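Local atomic coordinates of endo-beta-1,4-glucanase (cellulase B) (Bacillus halodurans, PDB entry 4V2X), a protein that probably hydrolyses the beta-1,4-glycosidic linkages of cellulose and related beta-glucans, using a family 5 catalytic module joined to an immunoglobulin-like module and a carbohydrate-binding module. Residues I106-R115 with F128-A139. Residues are numbered along the deposited sequence; the frame is centred on the assembly and turned at random.
Sequences IRIPVTWENR and FLNRVDQVVQWA
Phe128 and Arg115 meet inside the second beta-alpha unit of the (beta/alpha)8 (TIM) barrel of the glycoside hydrolase family 5 module, where helix 128-139 runs back antiparallel to strand 106-108, the axes of these segments 10.3 Å apart. Arg115 lies across one face of the Phe128 ring, its CG 3.6 Å from the ring centroid and nearly on the normal, a CH-pi contact; Val132 CG2 lies over the opposite face. Bent at chi2 (102°), the Arg115 chain carries its guanidinium over the ring rim, the planes 26° apart. From there NH1 reaches back across the type II turn from Trp112 to Arg115 and donates a 2.7 Å hydrogen bond to Thr111 O, just before it. Were Arg115 an alanine, the Phe128 ring would probably lose the CG contact and the guanidinium over that face, and Thr111 O its NH1 donor. Phe128 turns its edge to the face of Trp112 in an offset edge-to-face pair, planes at 90°, while Val110 CG1, also at that ring's edge, touches Phe128 CE2 at 3.6 Å. Farther along, Ile108 CD1 touches both Val135 CG1 and Val136 CG2, each at 4.0 Å, and Ile106 CG2 meets Ala139 CB at 3.7 Å. Ile95 of helix 92-100 and Val146 of strand 145-149 continue this layer, both packing against Ala139.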
ATOM      1  N   ILE A 106     -10.805 -14.822 -26.833  1.00 14.64           N
ATOM      2  CA  ILE A 106     -11.827 -15.476 -26.034  1.00 14.64           C
ATOM      3  C   ILE A 106     -11.339 -15.564 -24.599  1.00 14.73           C
ATOM      4  O   ILE A 106     -10.201 -15.964 -24.349  1.00 14.69           O
ATOM      5  CB  ILE A 106     -12.189 -16.877 -26.582  1.00 16.44           C
ATOM      6  CG1 ILE A 106     -13.308 -17.508 -25.747  1.00 17.20           C
ATOM      7  CG2 ILE A 106     -10.974 -17.797 -26.619  1.00 17.22           C
ATOM      8  CD1 ILE A 106     -13.855 -18.791 -26.332  1.00 18.10           C
ATOM      9  N   ARG A 107     -12.191 -15.150 -23.668  1.00 12.85           N
ATOM     10  CA  ARG A 107     -11.936 -15.346 -22.247  1.00 12.82           C
ATOM     11  C   ARG A 107     -12.678 -16.604 -21.820  1.00 12.59           C
ATOM     12  O   ARG A 107     -13.883 -16.740 -22.077  1.00 12.75           O
ATOM     13  CB  ARG A 107     -12.421 -14.128 -21.452  1.00 12.34           C
ATOM     14  CG  ARG A 107     -12.130 -14.179 -19.958  1.00 12.95           C
ATOM     15  CD  ARG A 107     -12.144 -12.766 -19.404  1.00 12.56           C
ATOM     16  NE  ARG A 107     -11.965 -12.628 -17.954  1.00 12.32           N
ATOM     17  CZ  ARG A 107     -12.948 -12.599 -17.053  1.00 12.75           C
ATOM     18  NH1 ARG A 107     -14.215 -12.783 -17.414  1.00 12.88           N
ATOM     19  NH2 ARG A 107     -12.659 -12.404 -15.769  1.00 12.73           N
ATOM     20  N   ILE A 108     -11.941 -17.524 -21.195  1.00 13.04           N
ATOM     21  CA  ILE A 108     -12.479 -18.773 -20.688  1.00 13.14           C
ATOM     22  C   ILE A 108     -12.397 -18.727 -19.163  1.00 13.02           C
ATOM     23  O   ILE A 108     -11.406 -19.183 -18.563  1.00 13.59           O
ATOM     24  CB  ILE A 108     -11.716 -19.995 -21.257  1.00 13.31           C
ATOM     25  CG1 ILE A 108     -11.764 -19.972 -22.793  1.00 14.41           C
ATOM     26  CG2 ILE A 108     -12.315 -21.298 -20.725  1.00 14.08           C
ATOM     27  CD1 ILE A 108     -10.815 -20.948 -23.464  1.00 15.53           C
ATOM     28  N   PRO A 109     -13.423 -18.141 -18.522  1.00 12.28           N
ATOM     29  CA  PRO A 109     -13.395 -18.103 -17.067  1.00 12.43           C
ATOM     30  C   PRO A 109     -13.563 -19.516 -16.510  1.00 12.27           C
ATOM     31  O   PRO A 109     -14.322 -20.305 -17.063  1.00 12.28           O
ATOM     32  CB  PRO A 109     -14.592 -17.211 -16.714  1.00 12.33           C
ATOM     33  CG  PRO A 109     -15.521 -17.344 -17.863  1.00 13.12           C
ATOM     34  CD  PRO A 109     -14.644 -17.519 -19.069  1.00 13.15           C
ATOM     35  N   VAL A 110     -12.827 -19.841 -15.455  1.00 12.10           N
ATOM     36  CA  VAL A 110     -12.902 -21.175 -14.865  1.00 12.66           C
ATOM     37  C   VAL A 110     -13.020 -21.060 -13.359  1.00 12.51           C
ATOM     38  O   VAL A 110     -12.221 -20.376 -12.712  1.00 13.55           O
ATOM     39  CB  VAL A 110     -11.664 -22.036 -15.194  1.00 13.22           C
ATOM     40  CG1 VAL A 110     -11.838 -23.440 -14.630  1.00 13.82           C
ATOM     41  CG2 VAL A 110     -11.427 -22.078 -16.698  1.00 13.71           C
ATOM     42  N   THR A 111     -14.015 -21.739 -12.808  1.00 12.81           N
ATOM     43  CA  THR A 111     -14.130 -21.890 -11.372  1.00 13.10           C
ATOM     44  C   THR A 111     -13.547 -23.256 -11.024  1.00 13.65           C
ATOM     45  O   THR A 111     -14.009 -24.274 -11.524  1.00 14.92           O
ATOM     46  CB  THR A 111     -15.585 -21.782 -10.926  1.00 13.33           C
ATOM     47  OG1 THR A 111     -16.056 -20.454 -11.198  1.00 12.89           O
ATOM     48  CG2 THR A 111     -15.716 -22.067  -9.445  1.00 13.27           C
ATOM     49  N   TRP A 112     -12.521 -23.265 -10.179  1.00 13.93           N
ATOM     50  CA  TRP A 112     -11.795 -24.495  -9.860  1.00 14.37           C
ATOM     51  C   TRP A 112     -12.363 -25.211  -8.641  1.00 14.82           C
ATOM     52  O   TRP A 112     -12.342 -26.432  -8.587  1.00 15.03           O
ATOM     53  CB  TRP A 112     -10.305 -24.190  -9.717  1.00 14.80           C
ATOM     54  CG  TRP A 112      -9.765 -23.566 -10.964  1.00 14.30           C
ATOM     55  CD1 TRP A 112      -9.616 -22.232 -11.210  1.00 14.05           C
ATOM     56  CD2 TRP A 112      -9.358 -24.241 -12.155  1.00 14.33           C
ATOM     57  NE1 TRP A 112      -9.127 -22.032 -12.477  1.00 14.21           N
ATOM     58  CE2 TRP A 112      -8.953 -23.252 -13.079  1.00 13.75           C
ATOM     59  CE3 TRP A 112      -9.303 -25.589 -12.538  1.00 14.87           C
ATOM     60  CZ2 TRP A 112      -8.490 -23.566 -14.352  1.00 14.13           C
ATOM     61  CZ3 TRP A 112      -8.842 -25.894 -13.796  1.00 14.60           C
ATOM     62  CH2 TRP A 112      -8.443 -24.889 -14.694  1.00 14.10           C
ATOM     63  N   GLU A 113     -12.882 -24.450  -7.676  1.00 15.45           N
ATOM     64  CA  GLU A 113     -13.647 -25.028  -6.574  1.00 17.70           C
ATOM     65  C   GLU A 113     -14.669 -26.036  -7.122  1.00 18.67           C
ATOM     66  O   GLU A 113     -15.322 -25.772  -8.135  1.00 19.78           O
ATOM     67  CB  GLU A 113     -14.360 -23.924  -5.788  1.00 19.40           C
ATOM     68  CG  GLU A 113     -14.986 -24.388  -4.480  1.00 21.68           C
ATOM     69  CD  GLU A 113     -14.021 -24.383  -3.300  1.00 24.11           C
ATOM     70  OE1 GLU A 113     -12.804 -24.552  -3.479  1.00 24.37           O
ATOM     71  OE2 GLU A 113     -14.490 -24.207  -2.162  1.00 31.69           O
ATOM     72  N   ASN A 114     -14.787 -27.185  -6.448  1.00 20.79           N
ATOM     73  CA  ASN A 114     -15.643 -28.325  -6.862  1.00 20.96           C
ATOM     74  C   ASN A 114     -14.990 -29.251  -7.889  1.00 20.66           C
ATOM     75  O   ASN A 114     -15.547 -30.303  -8.198  1.00 22.14           O
ATOM     76  CB  ASN A 114     -17.031 -27.905  -7.389  1.00 22.07           C
ATOM     77  CG  ASN A 114     -17.827 -27.085  -6.391  1.00 24.48           C
ATOM     78  OD1 ASN A 114     -18.372 -26.029  -6.728  1.00 26.99           O
ATOM     79  ND2 ASN A 114     -17.905 -27.566  -5.159  1.00 25.54           N
ATOM     80  N   ARG A 115     -13.835 -28.864  -8.429  1.00 18.45           N
ATOM     81  CA  ARG A 115     -13.080 -29.719  -9.342  1.00 18.64           C
ATOM     82  C   ARG A 115     -11.631 -29.880  -8.875  1.00 18.81           C
ATOM     83  O   ARG A 115     -10.732 -30.100  -9.687  1.00 18.24           O
ATOM     84  CB  ARG A 115     -13.125 -29.150 -10.765  1.00 17.89           C
ATOM     85  CG  ARG A 115     -14.529 -29.018 -11.322  1.00 17.68           C
ATOM     86  CD  ARG A 115     -15.048 -27.592 -11.264  1.00 17.87           C
ATOM     87  NE  ARG A 115     -16.418 -27.524 -11.771  1.00 16.71           N
ATOM     88  CZ  ARG A 115     -16.969 -26.468 -12.375  1.00 17.09           C
ATOM     89  NH1 ARG A 115     -16.284 -25.345 -12.583  1.00 15.71           N
ATOM     90  NH2 ARG A 115     -18.229 -26.548 -12.795  1.00 18.79           N
ATOM     91  N   PHE A 128     -11.387 -32.686 -15.653  1.00 16.15           N
ATOM     92  CA  PHE A 128     -11.871 -31.319 -15.802  1.00 15.56           C
ATOM     93  C   PHE A 128     -10.822 -30.464 -16.501  1.00 15.62           C
ATOM     94  O   PHE A 128     -11.119 -29.792 -17.477  1.00 15.85           O
ATOM     95  CB  PHE A 128     -12.214 -30.741 -14.445  1.00 15.39           C
ATOM     96  CG  PHE A 128     -12.765 -29.349 -14.511  1.00 14.54           C
ATOM     97  CD1 PHE A 128     -14.049 -29.127 -14.977  1.00 14.69           C
ATOM     98  CD2 PHE A 128     -11.999 -28.262 -14.107  1.00 14.45           C
ATOM     99  CE1 PHE A 128     -14.567 -27.839 -15.046  1.00 14.38           C
ATOM    100  CE2 PHE A 128     -12.515 -26.975 -14.160  1.00 14.06           C
ATOM    101  CZ  PHE A 128     -13.800 -26.766 -14.630  1.00 14.22           C
ATOM    102  N   LEU A 129      -9.588 -30.510 -16.013  1.00 15.76           N
ATOM    103  CA  LEU A 129      -8.497 -29.772 -16.645  1.00 16.58           C
ATOM    104  C   LEU A 129      -8.326 -30.116 -18.129  1.00 16.12           C
ATOM    105  O   LEU A 129      -8.118 -29.228 -18.953  1.00 14.88           O
ATOM    106  CB  LEU A 129      -7.181 -29.982 -15.883  1.00 17.49           C
ATOM    107  CG  LEU A 129      -5.958 -29.183 -16.350  1.00 18.28           C
ATOM    108  CD1 LEU A 129      -6.261 -27.693 -16.401  1.00 17.90           C
ATOM    109  CD2 LEU A 129      -4.774 -29.457 -15.433  1.00 20.21           C
ATOM    110  N   ASN A 130      -8.421 -31.396 -18.485  1.00 16.36           N
ATOM    111  CA  ASN A 130      -8.313 -31.763 -19.895  1.00 16.69           C
ATOM    112  C   ASN A 130      -9.446 -31.181 -20.755  1.00 15.49           C
ATOM    113  O   ASN A 130      -9.224 -30.824 -21.909  1.00 14.84           O
ATOM    114  CB  ASN A 130      -8.219 -33.283 -20.069  1.00 17.57           C
ATOM    115  CG  ASN A 130      -6.814 -33.810 -19.821  1.00 20.68           C
ATOM    116  OD1 ASN A 130      -5.830 -33.118 -20.084  1.00 24.60           O
ATOM    117  ND2 ASN A 130      -6.711 -35.038 -19.323  1.00 21.19           N
ATOM    118  N   ARG A 131     -10.644 -31.074 -20.197  1.00 15.35           N
ATOM    119  CA  ARG A 131     -11.756 -30.465 -20.927  1.00 16.08           C
ATOM    120  C   ARG A 131     -11.516 -28.968 -21.143  1.00 15.95           C
ATOM    121  O   ARG A 131     -11.741 -28.458 -22.238  1.00 15.84           O
ATOM    122  CB  ARG A 131     -13.079 -30.707 -20.203  1.00 16.44           C
ATOM    123  CG  ARG A 131     -13.473 -32.175 -20.143  1.00 16.74           C
ATOM    124  CD  ARG A 131     -14.983 -32.340 -20.108  1.00 17.03           C
ATOM    125  NE  ARG A 131     -15.577 -31.694 -18.937  1.00 17.04           N
ATOM    126  CZ  ARG A 131     -15.533 -32.182 -17.698  1.00 17.28           C
ATOM    127  NH1 ARG A 131     -14.905 -33.320 -17.434  1.00 17.16           N
ATOM    128  NH2 ARG A 131     -16.117 -31.515 -16.709  1.00 17.58           N
ATOM    129  N   VAL A 132     -11.038 -28.280 -20.105  1.00 15.52           N
ATOM    130  CA  VAL A 132     -10.664 -26.868 -20.231  1.00 15.78           C
ATOM    131  C   VAL A 132      -9.560 -26.735 -21.280  1.00 15.80           C
ATOM    132  O   VAL A 132      -9.630 -25.907 -22.188  1.00 15.71           O
ATOM    133  CB  VAL A 132     -10.180 -26.286 -18.884  1.00 15.82           C
ATOM    134  CG1 VAL A 132      -9.624 -24.878 -19.074  1.00 16.54           C
ATOM    135  CG2 VAL A 132     -11.318 -26.282 -17.865  1.00 15.28           C
ATOM    136  N   ASP A 133      -8.549 -27.584 -21.150  1.00 16.45           N
ATOM    137  CA  ASP A 133      -7.431 -27.625 -22.076  1.00 18.21           C
ATOM    138  C   ASP A 133      -7.876 -27.785 -23.539  1.00 18.07           C
ATOM    139  O   ASP A 133      -7.378 -27.099 -24.433  1.00 17.63           O
ATOM    140  CB  ASP A 133      -6.527 -28.792 -21.677  1.00 22.07           C
ATOM    141  CG  ASP A 133      -5.328 -28.914 -22.551  1.00 26.01           C
ATOM    142  OD1 ASP A 133      -5.433 -29.552 -23.616  1.00 33.71           O
ATOM    143  OD2 ASP A 133      -4.272 -28.392 -22.160  1.00 32.47           O
ATOM    144  N   GLN A 134      -8.806 -28.704 -23.780  1.00 17.37           N
ATOM    145  CA  GLN A 134      -9.294 -28.947 -25.134  1.00 16.68           C
ATOM    146  C   GLN A 134      -9.876 -27.675 -25.738  1.00 16.38           C
ATOM    147  O   GLN A 134      -9.639 -27.356 -26.903  1.00 15.67           O
ATOM    148  CB  GLN A 134     -10.337 -30.060 -25.119  1.00 17.58           C
ATOM    149  CG  GLN A 134     -10.963 -30.384 -26.471  1.00 18.69           C
ATOM    150  CD  GLN A 134      -9.969 -30.903 -27.491  1.00 21.37           C
ATOM    151  OE1 GLN A 134      -9.844 -32.116 -27.687  1.00 23.47           O
ATOM    152  NE2 GLN A 134      -9.261 -29.995 -28.151  1.00 20.63           N
ATOM    153  N   VAL A 135     -10.618 -26.931 -24.932  1.00 16.02           N
ATOM    154  CA  VAL A 135     -11.223 -25.692 -25.415  1.00 15.24           C
ATOM    155  C   VAL A 135     -10.155 -24.618 -25.664  1.00 15.07           C
ATOM    156  O   VAL A 135     -10.207 -23.906 -26.667  1.00 15.60           O
ATOM    157  CB  VAL A 135     -12.322 -25.200 -24.464  1.00 14.93           C
ATOM    158  CG1 VAL A 135     -12.930 -23.916 -24.994  1.00 14.88           C
ATOM    159  CG2 VAL A 135     -13.401 -26.270 -24.310  1.00 14.99           C
ATOM    160  N   VAL A 136      -9.168 -24.524 -24.779  1.00 14.15           N
ATOM    161  CA  VAL A 136      -8.035 -23.627 -24.992  1.00 14.74           C
ATOM    162  C   VAL A 136      -7.360 -23.941 -26.329  1.00 15.40           C
ATOM    163  O   VAL A 136      -7.103 -23.030 -27.121  1.00 15.43           O
ATOM    164  CB  VAL A 136      -7.012 -23.700 -23.833  1.00 14.32           C
ATOM    165  CG1 VAL A 136      -5.719 -22.972 -24.194  1.00 14.58           C
ATOM    166  CG2 VAL A 136      -7.612 -23.113 -22.560  1.00 14.80           C
ATOM    167  N   GLN A 137      -7.099 -25.224 -26.576  1.00 16.58           N
ATOM    168  CA  GLN A 137      -6.458 -25.655 -27.827  1.00 18.58           C
ATOM    169  C   GLN A 137      -7.286 -25.306 -29.056  1.00 18.30           C
ATOM    170  O   GLN A 137      -6.742 -24.834 -30.052  1.00 19.61           O
ATOM    171  CB  GLN A 137      -6.173 -27.160 -27.811  1.00 20.93           C
ATOM    172  CG  GLN A 137      -5.090 -27.566 -26.829  1.00 23.43           C
ATOM    173  CD  GLN A 137      -4.788 -29.051 -26.876  1.00 27.18           C
ATOM    174  OE1 GLN A 137      -4.954 -29.698 -27.905  1.00 31.71           O
ATOM    175  NE2 GLN A 137      -4.326 -29.595 -25.760  1.00 30.70           N
ATOM    176  N   TRP A 138      -8.591 -25.549 -28.997  1.00 17.96           N
ATOM    177  CA  TRP A 138      -9.471 -25.211 -30.119  1.00 17.69           C
ATOM    178  C   TRP A 138      -9.412 -23.722 -30.445  1.00 17.72           C
ATOM    179  O   TRP A 138      -9.339 -23.333 -31.609  1.00 16.97           O
ATOM    180  CB  TRP A 138     -10.921 -25.586 -29.821  1.00 17.22           C
ATOM    181  CG  TRP A 138     -11.233 -27.048 -29.904  1.00 18.78           C
ATOM    182  CD1 TRP A 138     -10.569 -28.001 -30.633  1.00 19.89           C
ATOM    183  CD2 TRP A 138     -12.326 -27.722 -29.271  1.00 18.89           C
ATOM    184  NE1 TRP A 138     -11.176 -29.224 -30.479  1.00 20.19           N
ATOM    185  CE2 TRP A 138     -12.253 -29.081 -29.644  1.00 19.26           C
ATOM    186  CE3 TRP A 138     -13.358 -27.312 -28.417  1.00 18.14           C
ATOM    187  CZ2 TRP A 138     -13.172 -30.030 -29.193  1.00 19.61           C
ATOM    188  CZ3 TRP A 138     -14.268 -28.259 -27.968  1.00 18.59           C
ATOM    189  CH2 TRP A 138     -14.165 -29.604 -28.357  1.00 18.88           C
ATOM    190  N   ALA A 139      -9.473 -22.897 -29.407  1.00 16.51           N
ATOM    191  CA  ALA A 139      -9.378 -21.454 -29.577  1.00 16.40           C
ATOM    192  C   ALA A 139      -8.044 -21.050 -30.200  1.00 17.12           C
ATOM    193  O   ALA A 139      -8.002 -20.236 -31.126  1.00 17.49           O
ATOM    194  CB  ALA A 139      -9.560 -20.765 -28.234  1.00 16.18           C
TER